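Local coordinates for protein aminotransferase class-III (Ochrobactrum anthropi, PDB 5GHG) that probably transfers amino groups between amines and keto acids or ketones as a class-III omega-transaminase, using a pyridoxal phosphate cofactor held here in its pyridoxamine form, at residues E66-E71 / A335-A340; P369-V374 / V383-D388. The protein carries 1 engineered substitution. All blocks are in the same frame, centred on the assembly; numbering follows the deposited sequence.

Interaction 1: residues E66-E71 / A335-A340; sequences EPRLAE and ALENLA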
loop_
_atom_site.group_PDB
_atom_site.type_symbol
_atom_site.label_atom_id
_atom_site.label_comp_id
_atom_site.label_asym_id
_atom_site.label_seq_id
_atom_site.Cartn_x
_atom_site.Cartn_y
_atom_site.Cartn_z
ATOM N N GLU B 66 -23.181 -5.675 -4.965
ATOM C CA GLU B 66 -23.903 -4.653 -4.207
ATOM C C GLU B 66 -23.859 -3.350 -4.993
ATOM O O GLU B 66 -22.922 -2.554 -4.844
ATOM C CB GLU B 66 -23.310 -4.487 -2.809
ATOM C CG GLU B 66 -24.089 -3.509 -1.938
ATOM C CD GLU B 66 -25.599 -3.635 -2.135
ATOM O OE1 GLU B 66 -26.191 -2.804 -2.885
ATOM O OE2 GLU B 66 -26.193 -4.587 -1.547
ATOM N N PRO B 67 -24.848 -3.084 -5.855
ATOM C CA PRO B 67 -24.751 -1.918 -6.741
ATOM C C PRO B 67 -24.846 -0.575 -6.033
ATOM O O PRO B 67 -24.452 0.431 -6.635
ATOM C CB PRO B 67 -25.918 -2.126 -7.730
ATOM C CG PRO B 67 -26.867 -3.024 -7.034
ATOM C CD PRO B 67 -26.022 -3.924 -6.163
ATOM N N ARG B 68 -25.320 -0.512 -4.788
ATOM C CA ARG B 68 -25.307 0.759 -4.061
ATOM C C ARG B 68 -23.879 1.309 -3.906
ATOM O O ARG B 68 -23.671 2.524 -3.904
ATOM C CB ARG B 68 -25.922 0.602 -2.664
ATOM C CG ARG B 68 -27.428 0.655 -2.614
ATOM C CD ARG B 68 -27.945 0.397 -1.201
ATOM N NE ARG B 68 -27.592 1.451 -0.251
ATOM C CZ ARG B 68 -28.047 1.509 1.007
ATOM N NH1 ARG B 68 -28.886 0.585 1.457
ATOM N NH2 ARG B 68 -27.669 2.493 1.816
ATOM N N LEU B 69 -22.899 0.425 -3.756
ATOM C CA LEU B 69 -21.520 0.873 -3.598
ATOM C C LEU B 69 -20.964 1.448 -4.907
ATOM O O LEU B 69 -20.217 2.424 -4.888
ATOM C CB LEU B 69 -20.659 -0.268 -3.076
ATOM C CG LEU B 69 -20.974 -0.777 -1.680
ATOM C CD1 LEU B 69 -19.891 -1.769 -1.234
ATOM C CD2 LEU B 69 -21.101 0.373 -0.702
ATOM N N ALA B 70 -21.339 0.859 -6.046
ATOM C CA ALA B 70 -20.965 1.414 -7.344
ATOM C C ALA B 70 -21.526 2.832 -7.533
ATOM O O ALA B 70 -20.831 3.723 -8.021
ATOM C CB ALA B 70 -21.436 0.510 -8.475
ATOM N N GLU B 71 -22.777 3.043 -7.144
ATOM C CA GLU B 71 -23.360 4.380 -7.263
ATOM C C GLU B 71 -22.666 5.379 -6.339
ATOM O O GLU B 71 -22.475 6.537 -6.708
ATOM C CB GLU B 71 -24.872 4.333 -6.952
ATOM C CG GLU B 71 -25.500 5.703 -7.066
ATOM C CD GLU B 71 -27.031 5.681 -7.151
ATOM O OE1 GLU B 71 -27.637 6.482 -6.417
ATOM O OE2 GLU B 71 -27.600 4.901 -7.950
ATOM N N ALA B 335 -16.638 3.420 1.553
ATOM C CA ALA B 335 -16.624 2.862 2.894
ATOM C C ALA B 335 -17.821 3.362 3.719
ATOM O O ALA B 335 -18.433 2.597 4.475
ATOM C CB ALA B 335 -15.311 3.186 3.602
ATOM N N LEU B 336 -18.154 4.649 3.584
ATOM C CA LEU B 336 -19.299 5.188 4.311
ATOM C C LEU B 336 -20.591 4.479 3.918
ATOM O O LEU B 336 -21.409 4.134 4.776
ATOM C CB LEU B 336 -19.434 6.683 4.051
ATOM C CG LEU B 336 -18.702 7.618 4.992
ATOM C CD1 LEU B 336 -18.621 9.012 4.343
ATOM C CD2 LEU B 336 -19.406 7.671 6.346
ATOM N N GLU B 337 -20.809 4.291 2.614
ATOM C CA GLU B 337 -22.009 3.607 2.163
ATOM C C GLU B 337 -21.987 2.131 2.552
ATOM O O GLU B 337 -23.035 1.549 2.874
ATOM C CB GLU B 337 -22.181 3.758 0.665
ATOM C CG GLU B 337 -23.402 3.060 0.112
ATOM C CD GLU B 337 -24.672 3.855 0.303
ATOM O OE1 GLU B 337 -24.590 4.966 0.860
ATOM O OE2 GLU B 337 -25.749 3.376 -0.112
ATOM N N ASN B 338 -20.807 1.516 2.551
ATOM C CA ASN B 338 -20.691 0.130 3.017
ATOM C C ASN B 338 -21.109 0.017 4.494
ATOM O O ASN B 338 -21.862 -0.894 4.880
ATOM C CB ASN B 338 -19.269 -0.371 2.788
ATOM C CG ASN B 338 -19.049 -1.793 3.270
ATOM O OD1 ASN B 338 -19.512 -2.749 2.647
ATOM N ND2 ASN B 338 -18.321 -1.942 4.374
ATOM N N LEU B 339 -20.651 0.942 5.323
ATOM C CA LEU B 339 -21.021 0.897 6.740
ATOM C C LEU B 339 -22.516 1.116 6.920
ATOM O O LEU B 339 -23.155 0.465 7.760
ATOM C CB LEU B 339 -20.218 1.922 7.524
ATOM C CG LEU B 339 -18.710 1.654 7.512
ATOM C CD1 LEU B 339 -17.963 2.724 8.272
ATOM C CD2 LEU B 339 -18.397 0.274 8.049
ATOM N N ALA B 340 -23.089 2.010 6.118
ATOM C CA ALA B 340 -24.530 2.253 6.156
ATOM C C ALA B 340 -25.322 1.001 5.800
ATOM O O ALA B 340 -26.345 0.714 6.425
ATOM C CB ALA B 340 -24.904 3.406 5.227
HETATM O O HOH W 1 -25.350 4.835 -3.242
#

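Interaction 2: residues P369-V374 / V383-D388; sequences PLVGEV and VELVTD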
loop_
_atom_site.group_PDB
_atom_site.type_symbol
_atom_site.label_atom_id
_atom_site.label_comp_id
_atom_site.label_asym_id
_atom_site.label_seq_id
_atom_site.Cartn_x
_atom_site.Cartn_y
_atom_site.Cartn_z
ATOM N N PRO B 369 -12.678 -38.830 10.941
ATOM C CA PRO B 369 -11.305 -39.333 11.108
ATOM C C PRO B 369 -10.221 -38.384 10.616
ATOM O O PRO B 369 -9.070 -38.519 11.039
ATOM C CB PRO B 369 -11.303 -40.638 10.296
ATOM C CG PRO B 369 -12.506 -40.562 9.420
ATOM C CD PRO B 369 -13.520 -39.756 10.174
ATOM N N LEU B 370 -10.548 -37.425 9.753
ATOM C CA LEU B 370 -9.559 -36.490 9.228
ATOM C C LEU B 370 -9.512 -35.159 9.967
ATOM O O LEU B 370 -8.709 -34.296 9.608
ATOM C CB LEU B 370 -9.832 -36.224 7.748
ATOM C CG LEU B 370 -9.506 -37.362 6.792
ATOM C CD1 LEU B 370 -9.807 -36.922 5.365
ATOM C CD2 LEU B 370 -8.051 -37.761 6.925
ATOM N N VAL B 371 -10.355 -34.954 10.970
ATOM C CA VAL B 371 -10.496 -33.636 11.586
ATOM C C VAL B 371 -9.742 -33.659 12.929
ATOM O O VAL B 371 -10.128 -34.378 13.852
ATOM C CB VAL B 371 -11.947 -33.246 11.750
ATOM C CG1 VAL B 371 -12.070 -31.985 12.625
ATOM C CG2 VAL B 371 -12.592 -32.990 10.376
ATOM N N GLY B 372 -8.674 -32.871 13.030
ATOM C CA GLY B 372 -7.944 -32.768 14.275
ATOM C C GLY B 372 -8.574 -31.776 15.228
ATOM O O GLY B 372 -8.649 -32.026 16.434
ATOM N N GLU B 373 -9.025 -30.637 14.701
ATOM C CA GLU B 373 -9.670 -29.608 15.527
ATOM C C GLU B 373 -10.607 -28.782 14.682
ATOM O O GLU B 373 -10.291 -28.434 13.536
ATOM C CB GLU B 373 -8.618 -28.661 16.150
ATOM C CG GLU B 373 -9.241 -27.536 16.980
ATOM C CD GLU B 373 -8.208 -26.611 17.621
ATOM O OE1 GLU B 373 -7.272 -26.165 16.917
ATOM O OE2 GLU B 373 -8.316 -26.338 18.824
ATOM N N VAL B 374 -11.750 -28.432 15.258
ATOM C CA VAL B 374 -12.599 -27.369 14.739
ATOM C C VAL B 374 -12.504 -26.210 15.722
ATOM O O VAL B 374 -12.694 -26.401 16.919
ATOM C CB VAL B 374 -14.056 -27.847 14.566
ATOM C CG1 VAL B 374 -14.939 -26.711 14.067
ATOM C CG2 VAL B 374 -14.102 -29.061 13.637
ATOM N N VAL B 383 -10.835 -25.511 10.224
ATOM C CA VAL B 383 -10.928 -26.959 10.396
ATOM C C VAL B 383 -9.558 -27.525 10.089
ATOM O O VAL B 383 -9.127 -27.529 8.929
ATOM C CB VAL B 383 -12.023 -27.579 9.494
ATOM C CG1 VAL B 383 -12.073 -29.083 9.663
ATOM C CG2 VAL B 383 -13.386 -26.978 9.809
ATOM N N GLU B 384 -8.843 -27.966 11.120
ATOM C CA GLU B 384 -7.482 -28.460 10.935
ATOM C C GLU B 384 -7.502 -29.962 10.715
ATOM O O GLU B 384 -8.068 -30.711 11.521
ATOM C CB GLU B 384 -6.580 -28.110 12.122
ATOM C CG GLU B 384 -5.131 -28.506 11.880
ATOM C CD GLU B 384 -4.137 -27.835 12.817
ATOM O OE1 GLU B 384 -4.529 -26.884 13.514
ATOM O OE2 GLU B 384 -2.959 -28.270 12.853
ATOM N N LEU B 385 -6.879 -30.394 9.625
ATOM C CA LEU B 385 -6.920 -31.776 9.179
ATOM C C LEU B 385 -5.662 -32.527 9.590
ATOM O O LEU B 385 -4.553 -31.968 9.571
ATOM C CB LEU B 385 -7.084 -31.837 7.655
ATOM C CG LEU B 385 -8.286 -31.088 7.093
ATOM C CD1 LEU B 385 -8.344 -31.222 5.583
ATOM C CD2 LEU B 385 -9.593 -31.568 7.737
ATOM N N VAL B 386 -5.835 -33.801 9.926
ATOM C CA VAL B 386 -4.743 -34.700 10.306
ATOM C C VAL B 386 -5.119 -36.095 9.813
ATOM O O VAL B 386 -6.283 -36.384 9.564
ATOM C CB VAL B 386 -4.522 -34.723 11.843
ATOM C CG1 VAL B 386 -4.137 -33.347 12.362
ATOM C CG2 VAL B 386 -5.772 -35.190 12.545
ATOM N N THR B 387 -4.121 -36.969 9.683
ATOM C CA THR B 387 -4.413 -38.392 9.484
ATOM C C THR B 387 -4.176 -39.242 10.720
ATOM O O THR B 387 -4.671 -40.366 10.783
ATOM C CB THR B 387 -3.596 -38.975 8.320
ATOM O OG1 THR B 387 -2.208 -38.684 8.498
ATOM C CG2 THR B 387 -4.066 -38.383 7.004
ATOM N N ASP B 388 -3.444 -38.729 11.703
ATOM C CA ASP B 388 -3.212 -39.432 12.968
ATOM C C ASP B 388 -3.604 -38.464 14.075
ATOM O O ASP B 388 -2.859 -37.521 14.376
ATOM C CB ASP B 388 -1.754 -39.887 13.065
ATOM C CG ASP B 388 -1.454 -40.665 14.369
ATOM O OD1 ASP B 388 -2.147 -40.464 15.397
ATOM O OD2 ASP B 388 -0.502 -41.461 14.344
#

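Interaction 1: residues E66-E71 / A335-A340
R68 reaches across a near-antiparallel helix pair to hold E337, tying the first turn of helix 67-77 to helix 329-344 in this class-III aminotransferase. The axes of 67-71 and 335-340 approach to 9.2 Å, their directions 150° apart. R68 presents the edge of its guanidinium, NE and NH2 together, to a single carboxylate oxygen: NE to E337 OE2 is 2.7 Å and NH2 to the same E337 OE2 2.9 Å. OE2 lies close to the guanidinium plane, but the two flat groups are turned 66° apart, and NH2 comes from above the carboxylate. E337 leaves its helix with CG anti to the backbone N and then bends at chi2 (81°), which brings OE2 up to the arginine. Next to this bridge, L69 CD2 packs 3.6 Å from E337 CG and 3.5 Å from the backbone N of N338. With an alanine in place of R68, E337 OE2 would probably be left without its charge partner and the carboxylate freer to turn. Farther out, R68 NH1 pairs with E344, and N338 OD1 is hydrogen-bonded to S291 OG, in the loop beyond the cofactor-pocket lysine K287. E66, the N-cap of helix 67-77, pairs with R345 through OE2, while its OE1 takes the R68 N-H at 3.1 Å from R68 N, using the anti lone pair.

Interaction 2: residues P369-V374 / V383-D388
The beta hairpin of strands 371-377 and 380-385 lies at the end of the mixed sheet that also holds 414-419 and 422-425; 371-377 is outermost within this chain, 380-385 next to 422-425. A classic bulge interrupts its antiparallel pairing. G372 and E373 together face E384: G372 N donates to E384 O at 2.7 Å, nearly in line with the carbonyl, while E373 N adds a weak bond of 3.3 Å to that same E384 O. Regular pairing resumes where E384 N meets E373 O at 2.9 Å. At the other end V386 N reaches L370 O, also at 2.9 Å, from above the carbonyl plane.

With V386 CG1 anti to the carbonyl carbon (chi1 -62°), CG2 falls between the backbone N and the carbonyl carbon, 3.7 Å from G372 CA. On one face V371 CG2 meets V383 CG1 at 4.0 Å, and L447 of helix 433-455 packs against V371 and L385. On the other, E373 OE1 and E384 OE1 are 4.4 Å apart, like charges that R375, salt-bridged to both, probably offsets; R188 takes E384 OE2. Two successive residues facing one, both N-H groups directed at one carbonyl, the second weakly, mark a classic beta bulge.

How the interactions relate
Both segments of interaction 1 precede those of interaction 2 in the sequence. Their centres lie about 39 Å apart, on opposite sides of the chain's centre, and their nearest atoms are about 25 Å from each other. They share no helix or strand: 66-71 with 335-340 joins two helices distant in sequence, whereas 369-374 with 383-388 is a local hairpin at the edge of a sheet. Helix 347-363 lies between them in sequence, following helix 329-344 and preceding strand 371-377. Neither contact includes a residue of the PMP pocket, though interaction 1 is linked to its surroundings through N338, whose partner S291 stands four residues after the pocket lysine K287. The two are thus separate packing contacts.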